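Local coordinates for protein cystathionine gamma-lyase (Saccharomyces cerevisiae, PDB 1N8P) that belongs to the Cys/Met metabolism family of pyridoxal-phosphate-dependent enzymes and holds pyridoxal-5'-phosphate in a pocket of its fold, at residues G16-V21 against I26-L31; T148-K153 against L367-V372; L262-I267 against V281-L286; S320-S325 against S340-P345. One frame throughout, in Å; residues are numbered along the deposited sequence.

Contact 1 of 4, residues G16-V21 against I26-L31; sequences GEHVDV and IEPISL
H18 lays one face of its imidazole on the backbone of E27, a CH-pi contact within the irregular N-terminal loop that joins helix 8-14 to helix 55-67 in this fold type I enzyme. E27 CA stands 3.2 Å from the centroid of the H18 ring and 15° off the ring normal, almost straight above its centre. The tight part includes two further touches: E27 CG to H18 CG at 3.4 Å and P28 CD to H18 CD2 at 3.3 Å, the latter from an oblique direction. A chi1 of 67° sets the imidazole between the backbone N and the carbonyl carbon of H18 and swings it over the second segment. No hydrogen bond crosses between the segments; H18 NE2 is instead bonded to S24 OG in the short connection between them, and D20 OD1 bonds to the same hydroxyl oxygen.

Away from the ring the contact is loose. E17 and V19 turn outward at exposed positions, and the extended E27 side chain carries its carboxylate beyond the imidazole, the two planes 57° apart, to a hydrogen bond with N59 on helix 55-67. Further along, P28 and I29 pack on I29 of the second subunit, so the loop also belongs to a subunit interface. The ionisable ends of the central pair do not meet: H18 ND1 is 5.7 Å from E27 OE2.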
loop_
_atom_site.group_PDB
_atom_site.type_symbol
_atom_site.label_atom_id
_atom_site.label_comp_id
_atom_site.label_asym_id
_atom_site.label_seq_id
_atom_site.Cartn_x
_atom_site.Cartn_y
_atom_site.Cartn_z
ATOM N N GLY A 16 12.870 12.342 -13.148
ATOM C CA GLY A 16 12.322 11.030 -12.843
ATOM C C GLY A 16 10.878 10.864 -13.288
ATOM O O GLY A 16 10.219 9.879 -12.943
ATOM N N GLU A 17 10.376 11.825 -14.053
ATOM C CA GLU A 17 9.003 11.752 -14.542
ATOM C C GLU A 17 8.768 10.391 -15.188
ATOM O O GLU A 17 9.717 9.733 -15.617
ATOM C CB GLU A 17 8.739 12.852 -15.564
ATOM C CG GLU A 17 7.272 13.026 -15.867
ATOM C CD GLU A 17 7.010 14.129 -16.867
ATOM O OE1 GLU A 17 5.846 14.602 -16.922
ATOM O OE2 GLU A 17 7.964 14.512 -17.594
ATOM N N HIS A 18 7.510 9.966 -15.272
ATOM C CA HIS A 18 7.200 8.649 -15.842
ATOM C C HIS A 18 6.442 8.715 -17.164
ATOM O O HIS A 18 6.084 9.808 -17.636
ATOM C CB HIS A 18 6.375 7.829 -14.837
ATOM C CG HIS A 18 5.001 8.379 -14.597
ATOM N ND1 HIS A 18 4.779 9.689 -14.219
ATOM C CD2 HIS A 18 3.778 7.800 -14.695
ATOM C CE1 HIS A 18 3.476 9.893 -14.096
ATOM N NE2 HIS A 18 2.848 8.763 -14.380
ATOM N N VAL A 19 6.188 7.539 -17.745
ATOM C CA VAL A 19 5.461 7.443 -19.010
ATOM C C VAL A 19 4.081 6.774 -18.865
ATOM O O VAL A 19 3.966 5.589 -18.545
ATOM C CB VAL A 19 6.286 6.671 -20.093
ATOM C CG1 VAL A 19 5.462 6.547 -21.383
ATOM C CG2 VAL A 19 7.598 7.398 -20.386
ATOM N N ASP A 20 3.031 7.551 -19.113
ATOM C CA ASP A 20 1.666 7.047 -19.023
ATOM C C ASP A 20 0.801 7.556 -20.169
ATOM O O ASP A 20 0.594 8.770 -20.314
ATOM C CB ASP A 20 1.011 7.476 -17.707
ATOM C CG ASP A 20 -0.425 6.979 -17.583
ATOM O OD1 ASP A 20 -1.124 7.413 -16.649
ATOM O OD2 ASP A 20 -0.855 6.149 -18.412
ATOM N N VAL A 21 0.297 6.622 -20.972
ATOM C CA VAL A 21 -0.571 6.977 -22.087
ATOM C C VAL A 21 -1.773 7.732 -21.531
ATOM O O VAL A 21 -2.186 8.748 -22.098
ATOM C CB VAL A 21 -1.050 5.717 -22.848
ATOM C CG1 VAL A 21 -2.368 5.998 -23.577
ATOM C CG2 VAL A 21 0.020 5.292 -23.846
ATOM N N ILE A 26 0.448 11.834 -11.797
ATOM C CA ILE A 26 1.112 11.053 -10.763
ATOM C C ILE A 26 1.487 9.630 -11.169
ATOM O O ILE A 26 0.642 8.834 -11.598
ATOM C CB ILE A 26 0.261 11.015 -9.464
ATOM C CG1 ILE A 26 0.348 12.377 -8.770
ATOM C CG2 ILE A 26 0.750 9.906 -8.521
ATOM C CD1 ILE A 26 1.756 12.898 -8.623
ATOM N N GLU A 27 2.769 9.314 -11.018
ATOM C CA GLU A 27 3.268 7.998 -11.355
ATOM C C GLU A 27 2.526 6.898 -10.594
ATOM O O GLU A 27 2.440 6.942 -9.366
ATOM C CB GLU A 27 4.745 7.902 -11.022
ATOM C CG GLU A 27 5.424 6.736 -11.687
ATOM C CD GLU A 27 6.633 6.242 -10.915
ATOM O OE1 GLU A 27 7.386 5.380 -11.443
ATOM O OE2 GLU A 27 6.823 6.709 -9.770
ATOM N N PRO A 28 1.980 5.893 -11.316
ATOM C CA PRO A 28 1.250 4.771 -10.713
ATOM C C PRO A 28 2.223 3.727 -10.152
ATOM O O PRO A 28 3.394 3.715 -10.504
ATOM C CB PRO A 28 0.451 4.219 -11.888
ATOM C CG PRO A 28 1.426 4.365 -13.003
ATOM C CD PRO A 28 1.919 5.803 -12.788
ATOM N N ILE A 29 1.726 2.841 -9.294
ATOM C CA ILE A 29 2.558 1.809 -8.694
ATOM C C ILE A 29 2.569 0.536 -9.517
ATOM O O ILE A 29 1.591 -0.196 -9.561
ATOM C CB ILE A 29 2.085 1.476 -7.266
ATOM C CG1 ILE A 29 2.236 2.724 -6.385
ATOM C CG2 ILE A 29 2.907 0.316 -6.695
ATOM C CD1 ILE A 29 1.871 2.528 -4.913
ATOM N N SER A 30 3.696 0.265 -10.158
ATOM C CA SER A 30 3.807 -0.915 -10.981
ATOM C C SER A 30 4.472 -2.061 -10.230
ATOM O O SER A 30 5.684 -2.058 -10.009
ATOM C CB SER A 30 4.574 -0.574 -12.257
ATOM O OG SER A 30 4.003 0.578 -12.864
ATOM N N LEU A 31 3.658 -3.041 -9.847
ATOM C CA LEU A 31 4.135 -4.204 -9.111
ATOM C C LEU A 31 4.236 -5.381 -10.049
ATOM O O LEU A 31 4.840 -6.397 -9.706
ATOM C CB LEU A 31 3.167 -4.586 -7.982
ATOM C CG LEU A 31 2.770 -3.489 -7.001
ATOM C CD1 LEU A 31 1.856 -4.032 -5.962
ATOM C CD2 LEU A 31 3.992 -2.930 -6.358
#

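Contact 2 of 4, residues T148-K153 against L367-V372; sequences TNPTLK and LVRISV
R369 on strand 367-371 reaches out to the loop 148-153, where N149 and P150 receive it along its length. Nearest the strand, R369 CB lies 4.1 Å from P150 CB, and R369 CG keeps a similar 4.0 Å from the same proline carbon. With CG anti to the backbone N (chi1 163°) and the chain extended as far as NE, the aliphatic part runs beside the pyrrolidine ring. At NE the contact becomes polar: R369 NE donates to N149 OD1 at 2.8 Å, with an N-H...O angle of 151°. The oxygen lies at the edge of the guanidinium, near its plane, and receives the N-H in the plane of its own carbonyl, while the amide and guanidinium planes are turned 61° apart. Beyond CZ, NH1 forms a salt bridge with E343 on the neighbouring strand 341-343.

The next ring carbon of the proline, P150 CG, meets L367 CD2 at 3.6 Å, an apolar contact two residues along the strand from R369. The peptide bond before P150 is cis, and the loop is tied internally by K153 N, which donates to T148 OG1 at 2.8 Å.

The loop follows strand 139-144 of the large sheet, so the contact joins it to the smaller sheet; the N149 side chain is about 6 Å from pyridoxal-5'-phosphate and touches F181 of its pocket, while R369 touches L335. Gripped at NE and NH1 by different partners, the buried guanidinium is fixed in rotation, which is consistent with N149 being positioned near pyridoxal-5'-phosphate by R369.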
loop_
_atom_site.group_PDB
_atom_site.type_symbol
_atom_site.label_atom_id
_atom_site.label_comp_id
_atom_site.label_asym_id
_atom_site.label_seq_id
_atom_site.Cartn_x
_atom_site.Cartn_y
_atom_site.Cartn_z
ATOM N N THR A 148 31.203 12.461 9.640
ATOM C CA THR A 148 31.255 11.270 10.450
ATOM C C THR A 148 30.164 11.244 11.494
ATOM O O THR A 148 29.771 12.261 12.041
ATOM C CB THR A 148 32.577 11.184 11.168
ATOM O OG1 THR A 148 32.728 12.340 11.999
ATOM C CG2 THR A 148 33.710 11.115 10.181
ATOM N N ASN A 149 29.701 10.048 11.787
ATOM C CA ASN A 149 28.664 9.848 12.781
ATOM C C ASN A 149 29.332 9.313 14.057
ATOM O O ASN A 149 29.927 8.238 14.034
ATOM C CB ASN A 149 27.660 8.856 12.199
ATOM C CG ASN A 149 26.618 8.434 13.173
ATOM O OD1 ASN A 149 25.921 9.255 13.765
ATOM N ND2 ASN A 149 26.484 7.136 13.331
ATOM N N PRO A 150 29.198 10.033 15.199
ATOM C CA PRO A 150 28.501 11.297 15.493
ATOM C C PRO A 150 29.380 12.519 15.792
ATOM O O PRO A 150 28.869 13.581 16.137
ATOM C CB PRO A 150 27.718 10.928 16.723
ATOM C CG PRO A 150 28.842 10.242 17.538
ATOM C CD PRO A 150 29.553 9.364 16.470
ATOM N N THR A 151 30.695 12.371 15.707
ATOM C CA THR A 151 31.601 13.487 15.984
ATOM C C THR A 151 31.299 14.620 15.003
ATOM O O THR A 151 31.407 15.804 15.332
ATOM C CB THR A 151 33.079 13.035 15.861
ATOM O OG1 THR A 151 33.345 12.037 16.850
ATOM C CG2 THR A 151 34.036 14.198 16.088
ATOM N N LEU A 152 30.915 14.236 13.795
ATOM C CA LEU A 152 30.568 15.180 12.757
ATOM C C LEU A 152 31.760 15.883 12.125
ATOM O O LEU A 152 31.713 17.081 11.877
ATOM C CB LEU A 152 29.568 16.193 13.312
ATOM C CG LEU A 152 28.270 15.553 13.827
ATOM C CD1 LEU A 152 27.237 16.612 14.147
ATOM C CD2 LEU A 152 27.731 14.626 12.779
ATOM N N LYS A 153 32.802 15.101 11.836
ATOM C CA LYS A 153 34.056 15.562 11.226
ATOM C C LYS A 153 33.969 15.638 9.699
ATOM O O LYS A 153 33.704 14.652 9.048
ATOM C CB LYS A 153 35.191 14.606 11.625
ATOM C CG LYS A 153 36.557 14.960 11.056
ATOM C CD LYS A 153 37.598 13.892 11.333
ATOM C CE LYS A 153 37.785 13.682 12.831
ATOM N NZ LYS A 153 36.586 13.062 13.484
ATOM N N LEU A 367 28.370 11.966 25.537
ATOM C CA LEU A 367 27.956 12.657 24.315
ATOM C C LEU A 367 26.521 12.393 23.843
ATOM O O LEU A 367 26.125 11.252 23.635
ATOM C CB LEU A 367 28.878 12.251 23.186
ATOM C CG LEU A 367 28.568 12.865 21.836
ATOM C CD1 LEU A 367 29.365 14.163 21.696
ATOM C CD2 LEU A 367 28.927 11.867 20.748
ATOM N N VAL A 368 25.750 13.455 23.651
ATOM C CA VAL A 368 24.385 13.320 23.162
ATOM C C VAL A 368 24.330 13.736 21.683
ATOM O O VAL A 368 24.788 14.825 21.303
ATOM C CB VAL A 368 23.400 14.205 23.963
ATOM C CG1 VAL A 368 22.058 14.260 23.259
ATOM C CG2 VAL A 368 23.225 13.651 25.356
ATOM N N ARG A 369 23.787 12.856 20.851
ATOM C CA ARG A 369 23.648 13.132 19.432
ATOM C C ARG A 369 22.169 13.313 19.075
ATOM O O ARG A 369 21.325 12.465 19.401
ATOM C CB ARG A 369 24.242 11.993 18.636
ATOM C CG ARG A 369 23.838 11.934 17.184
ATOM C CD ARG A 369 24.532 10.753 16.602
ATOM N NE ARG A 369 23.895 10.107 15.458
ATOM C CZ ARG A 369 22.644 9.671 15.417
ATOM N NH1 ARG A 369 21.835 9.831 16.458
ATOM N NH2 ARG A 369 22.230 8.996 14.354
ATOM N N ILE A 370 21.857 14.428 18.420
ATOM C CA ILE A 370 20.483 14.735 18.040
ATOM C C ILE A 370 20.236 14.996 16.553
ATOM O O ILE A 370 21.014 15.643 15.856
ATOM C CB ILE A 370 19.921 15.918 18.863
ATOM C CG1 ILE A 370 20.794 17.140 18.703
ATOM C CG2 ILE A 370 19.923 15.562 20.330
ATOM C CD1 ILE A 370 20.380 18.267 19.605
ATOM N N SER A 371 19.120 14.441 16.100
ATOM C CA SER A 371 18.618 14.508 14.734
ATOM C C SER A 371 17.456 15.531 14.703
ATOM O O SER A 371 16.310 15.196 15.031
ATOM C CB SER A 371 18.113 13.108 14.359
ATOM O OG SER A 371 17.781 12.983 13.000
ATOM N N VAL A 372 17.745 16.776 14.343
ATOM C CA VAL A 372 16.707 17.778 14.287
ATOM C C VAL A 372 15.702 17.513 13.153
ATOM O O VAL A 372 16.103 17.289 12.005
ATOM C CB VAL A 372 17.303 19.141 14.067
ATOM C CG1 VAL A 372 16.218 20.194 14.112
ATOM C CG2 VAL A 372 18.371 19.398 15.096
#

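Contact 3 of 4, residues L262-I267 against V281-L286; sequences LSANKI and VNYPGL
Y283 presents its ring to A264 and N265 on one turn of helix 253-271. A264 CB touches Y283 CE1 at 3.7 Å and lies equally close, 3.7 Å, to Y283 OH, while A264 C sits over one face of the ring. N265 approaches the other flank of the phenol, its CB 3.5 Å from Y283 CE2. From there its side chain crosses the tyrosine at about a right angle, with the amide and ring planes 68° apart, and ends near the backbone of G285. No hydrogen bond links the two segments; the first shell is van der Waals packing of an aromatic ring on a helix backbone and two short side chains.

The ring is directed at the helix by its first torsion, which sets CG anti to the backbone N (chi1 -173°), and its hydroxyl is bonded to the carbonyl oxygen of G305. In the C-terminal part of this fold type I enzyme, the helix thus packs against the place where edge strand 278-282 of the five-stranded sheet runs out into a loop. That exit is shaped by a type I beta turn from Y283 to L286, closed by L286 N bonding to Y283 O at 3.0 Å. Further out, I308 of the adjoining strand touches both A264 and Y283, and A268 touches the tyrosine one turn along the helix. On the far flank of the helix, S263 OG is hydrogen-bonded to T377 OG1 at the start of helix 377-392.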
loop_
_atom_site.group_PDB
_atom_site.type_symbol
_atom_site.label_atom_id
_atom_site.label_comp_id
_atom_site.label_asym_id
_atom_site.label_seq_id
_atom_site.Cartn_x
_atom_site.Cartn_y
_atom_site.Cartn_z
ATOM N N LEU A 262 18.455 24.976 9.244
ATOM C CA LEU A 262 18.366 26.259 9.945
ATOM C C LEU A 262 18.130 25.946 11.426
ATOM O O LEU A 262 18.805 26.465 12.293
ATOM C CB LEU A 262 17.192 27.122 9.439
ATOM C CG LEU A 262 16.841 27.311 7.956
ATOM C CD1 LEU A 262 15.916 28.468 7.926
ATOM C CD2 LEU A 262 18.029 27.575 7.034
ATOM N N SER A 263 17.182 25.072 11.719
ATOM C CA SER A 263 16.907 24.736 13.097
ATOM C C SER A 263 18.101 24.218 13.863
ATOM O O SER A 263 18.370 24.704 14.942
ATOM C CB SER A 263 15.769 23.730 13.179
ATOM O OG SER A 263 14.535 24.389 12.959
ATOM N N ALA A 264 18.807 23.234 13.306
ATOM C CA ALA A 264 19.985 22.634 13.958
ATOM C C ALA A 264 21.091 23.649 14.172
ATOM O O ALA A 264 21.818 23.585 15.151
ATOM C CB ALA A 264 20.513 21.450 13.142
ATOM N N ASN A 265 21.217 24.587 13.244
ATOM C CA ASN A 265 22.207 25.629 13.367
ATOM C C ASN A 265 21.801 26.517 14.529
ATOM O O ASN A 265 22.614 26.780 15.400
ATOM C CB ASN A 265 22.283 26.450 12.084
ATOM C CG ASN A 265 23.191 27.660 12.221
ATOM O OD1 ASN A 265 22.791 28.693 12.761
ATOM N ND2 ASN A 265 24.423 27.530 11.744
ATOM N N LYS A 266 20.548 26.971 14.543
ATOM C CA LYS A 266 20.055 27.827 15.616
ATOM C C LYS A 266 20.067 27.125 16.973
ATOM O O LYS A 266 20.029 27.781 18.021
ATOM C CB LYS A 266 18.642 28.333 15.313
ATOM C CG LYS A 266 18.584 29.607 14.496
ATOM C CD LYS A 266 17.154 30.092 14.344
ATOM C CE LYS A 266 16.499 30.319 15.706
ATOM N NZ LYS A 266 15.120 30.891 15.601
ATOM N N ILE A 267 20.120 25.800 16.959
ATOM C CA ILE A 267 20.172 25.036 18.199
ATOM C C ILE A 267 21.633 24.834 18.634
ATOM O O ILE A 267 21.935 24.789 19.828
ATOM C CB ILE A 267 19.484 23.671 18.038
ATOM C CG1 ILE A 267 17.971 23.867 18.021
ATOM C CG2 ILE A 267 19.872 22.746 19.165
ATOM C CD1 ILE A 267 17.178 22.602 17.697
ATOM N N VAL A 281 30.329 21.011 21.568
ATOM C CA VAL A 281 29.226 20.928 20.639
ATOM C C VAL A 281 29.783 20.665 19.252
ATOM O O VAL A 281 30.744 21.301 18.838
ATOM C CB VAL A 281 28.447 22.257 20.607
ATOM C CG1 VAL A 281 27.358 22.216 19.555
ATOM C CG2 VAL A 281 27.830 22.525 21.972
ATOM N N ASN A 282 29.176 19.729 18.526
ATOM C CA ASN A 282 29.621 19.427 17.172
ATOM C C ASN A 282 28.544 19.744 16.132
ATOM O O ASN A 282 27.481 19.153 16.144
ATOM C CB ASN A 282 29.999 17.948 17.026
ATOM C CG ASN A 282 30.983 17.476 18.063
ATOM O OD1 ASN A 282 32.057 18.039 18.228
ATOM N ND2 ASN A 282 30.626 16.421 18.757
ATOM N N TYR A 283 28.827 20.664 15.223
ATOM C CA TYR A 283 27.891 21.011 14.158
ATOM C C TYR A 283 28.725 21.665 13.063
ATOM O O TYR A 283 29.292 22.727 13.264
ATOM C CB TYR A 283 26.814 21.983 14.669
ATOM C CG TYR A 283 25.727 22.249 13.643
ATOM C CD1 TYR A 283 24.999 21.191 13.090
ATOM C CD2 TYR A 283 25.462 23.539 13.184
ATOM C CE1 TYR A 283 24.046 21.401 12.103
ATOM C CE2 TYR A 283 24.505 23.762 12.200
ATOM C CZ TYR A 283 23.804 22.684 11.660
ATOM O OH TYR A 283 22.881 22.875 10.651
ATOM N N PRO A 284 28.822 21.031 11.896
ATOM C CA PRO A 284 29.604 21.552 10.765
ATOM C C PRO A 284 29.236 22.962 10.285
ATOM O O PRO A 284 29.926 23.533 9.438
ATOM C CB PRO A 284 29.378 20.501 9.673
ATOM C CG PRO A 284 29.167 19.225 10.436
ATOM C CD PRO A 284 28.268 19.703 11.587
ATOM N N GLY A 285 28.156 23.519 10.829
ATOM C CA GLY A 285 27.715 24.841 10.431
ATOM C C GLY A 285 28.212 25.967 11.319
ATOM O O GLY A 285 27.941 27.161 11.085
ATOM N N LEU A 286 28.929 25.602 12.366
ATOM C CA LEU A 286 29.460 26.614 13.251
ATOM C C LEU A 286 30.845 27.007 12.727
ATOM O O LEU A 286 31.731 26.167 12.649
ATOM C CB LEU A 286 29.539 26.061 14.668
ATOM C CG LEU A 286 28.190 25.810 15.341
ATOM C CD1 LEU A 286 28.380 25.272 16.763
ATOM C CD2 LEU A 286 27.459 27.113 15.404
#

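Contact 4 of 4, residues S320-S325 against S340-P345; sequences SKFASS and SLLEVP
F322 and L342 meet through torsions that bring a ring and a branched chain side by side: F322 CG is anti to the backbone N (chi1 -176°), which carries the phenyl group off the flank of helix 316-325, and a chi1 of 96° at L342 spreads its two methyls between the ring and the helix backbone. L342 CD1 approaches the F322 ring obliquely, 3.3 Å from F322 CE2, at one side of the phenyl group. The other methyl, L342 CD2, goes to the main chain instead and lies 3.5 Å from A323 O. The A323 methyl lies alongside, its CB 4.3 Å from L342 CG and 4.2 Å from V344 CG2. The contact is therefore wholly apolar in its side chains, and L342 touches both F322 and A323.

At the last residue of the helix, S325 OG donates to K321 O at 2.9 Å from above the carbonyl plane, and S325 N gives the same oxygen a second bond at 2.8 Å.

This is helix-on-sheet packing in the C-terminal part of the fold. Strand 341-343 runs between strands 330-331 and 367-371, whose residues L331 and I370 flank L342; F322 stacks edge-to-face with F310 of strand 307-312 and also touches A387 of helix 377-392, while P40 of the fourth subunit packs on A323.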
loop_
_atom_site.group_PDB
_atom_site.type_symbol
_atom_site.label_atom_id
_atom_site.label_comp_id
_atom_site.label_asym_id
_atom_site.label_seq_id
_atom_site.Cartn_x
_atom_site.Cartn_y
_atom_site.Cartn_z
ATOM N N SER A 320 22.033 10.243 29.534
ATOM C CA SER A 320 20.933 9.300 29.512
ATOM C C SER A 320 19.687 10.068 29.967
ATOM O O SER A 320 18.591 9.858 29.461
ATOM C CB SER A 320 21.225 8.148 30.463
ATOM O OG SER A 320 20.529 6.982 30.067
ATOM N N LYS A 321 19.877 10.978 30.917
ATOM C CA LYS A 321 18.800 11.804 31.452
ATOM C C LYS A 321 18.193 12.644 30.327
ATOM O O LYS A 321 17.001 12.539 30.031
ATOM C CB LYS A 321 19.362 12.721 32.532
ATOM C CG LYS A 321 18.351 13.640 33.177
ATOM C CD LYS A 321 17.500 12.885 34.161
ATOM C CE LYS A 321 16.776 13.836 35.078
ATOM N NZ LYS A 321 16.313 13.112 36.294
ATOM N N PHE A 322 19.027 13.489 29.728
ATOM C CA PHE A 322 18.641 14.347 28.620
ATOM C C PHE A 322 17.865 13.517 27.609
ATOM O O PHE A 322 16.763 13.848 27.227
ATOM C CB PHE A 322 19.894 14.896 27.949
ATOM C CG PHE A 322 19.623 15.877 26.858
ATOM C CD1 PHE A 322 19.418 17.204 27.152
ATOM C CD2 PHE A 322 19.582 15.472 25.531
ATOM C CE1 PHE A 322 19.175 18.117 26.146
ATOM C CE2 PHE A 322 19.339 16.385 24.522
ATOM C CZ PHE A 322 19.137 17.708 24.833
ATOM N N ALA A 323 18.450 12.416 27.185
ATOM C CA ALA A 323 17.813 11.565 26.215
ATOM C C ALA A 323 16.388 11.157 26.577
ATOM O O ALA A 323 15.689 10.572 25.751
ATOM C CB ALA A 323 18.670 10.336 25.985
ATOM N N SER A 324 15.947 11.449 27.795
ATOM C CA SER A 324 14.595 11.072 28.192
ATOM C C SER A 324 13.733 12.242 28.652
ATOM O O SER A 324 12.523 12.238 28.491
ATOM C CB SER A 324 14.657 10.032 29.300
ATOM O OG SER A 324 15.438 8.916 28.909
ATOM N N SER A 325 14.369 13.242 29.231
ATOM C CA SER A 325 13.667 14.405 29.724
ATOM C C SER A 325 13.020 15.175 28.585
ATOM O O SER A 325 12.123 15.974 28.813
ATOM C CB SER A 325 14.658 15.302 30.477
ATOM O OG SER A 325 15.429 14.541 31.401
ATOM N N SER A 340 11.948 14.948 15.054
ATOM C CA SER A 340 13.163 14.988 15.868
ATOM C C SER A 340 13.494 13.703 16.630
ATOM O O SER A 340 12.612 13.008 17.126
ATOM C CB SER A 340 13.065 16.138 16.862
ATOM O OG SER A 340 12.935 17.364 16.176
ATOM N N LEU A 341 14.784 13.394 16.711
ATOM C CA LEU A 341 15.244 12.211 17.427
ATOM C C LEU A 341 16.550 12.479 18.161
ATOM O O LEU A 341 17.284 13.389 17.829
ATOM C CB LEU A 341 15.432 11.042 16.464
ATOM C CG LEU A 341 14.169 10.607 15.711
ATOM C CD1 LEU A 341 14.465 9.302 14.992
ATOM C CD2 LEU A 341 12.995 10.417 16.660
ATOM N N LEU A 342 16.835 11.712 19.194
ATOM C CA LEU A 342 18.089 11.920 19.882
ATOM C C LEU A 342 18.595 10.574 20.382
ATOM O O LEU A 342 17.829 9.689 20.737
ATOM C CB LEU A 342 17.927 12.963 20.986
ATOM C CG LEU A 342 17.662 12.584 22.426
ATOM C CD1 LEU A 342 17.631 13.854 23.226
ATOM C CD2 LEU A 342 16.362 11.833 22.558
ATOM N N GLU A 343 19.905 10.407 20.357
ATOM C CA GLU A 343 20.506 9.140 20.751
ATOM C C GLU A 343 21.858 9.359 21.432
ATOM O O GLU A 343 22.428 10.450 21.361
ATOM C CB GLU A 343 20.635 8.272 19.488
ATOM C CG GLU A 343 21.499 7.069 19.592
ATOM C CD GLU A 343 22.750 7.199 18.752
ATOM O OE1 GLU A 343 23.268 8.323 18.594
ATOM O OE2 GLU A 343 23.232 6.164 18.263
ATOM N N VAL A 344 22.344 8.334 22.121
ATOM C CA VAL A 344 23.637 8.389 22.804
ATOM C C VAL A 344 24.503 7.325 22.155
ATOM O O VAL A 344 24.580 6.209 22.644
ATOM C CB VAL A 344 23.501 8.049 24.297
ATOM C CG1 VAL A 344 24.871 8.035 24.946
ATOM C CG2 VAL A 344 22.583 9.054 24.981
ATOM N N PRO A 345 25.177 7.663 21.053
ATOM C CA PRO A 345 26.025 6.705 20.351
ATOM C C PRO A 345 26.689 5.636 21.195
ATOM O O PRO A 345 26.688 4.466 20.834
ATOM C CB PRO A 345 27.033 7.597 19.625
ATOM C CG PRO A 345 26.927 8.924 20.329
ATOM C CD PRO A 345 25.477 9.025 20.597
#

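Overall arrangement
Contacts 2, 3 and 4 are buried and all reach the five-stranded sheet, whereas contact 1 is a surface contact in the N-terminal loop, with its nearest atoms about 25 Å or more from the rest. Contacts 2 and 4 share neighbouring strands, 367-371 and 341-343, which pair through their backbones, S371 N with L341 O. Contact 3 sits at the sheet's edge strand and touches contact 2, where V372 packs on A264; contacts 3 and 4 do not meet. The chemistry follows position: apolar or aromatic packing where helices lie on the sheet, a polar arginine–amide bond near pyridoxal-5'-phosphate, and an imidazole over backbone in the partly exposed loop.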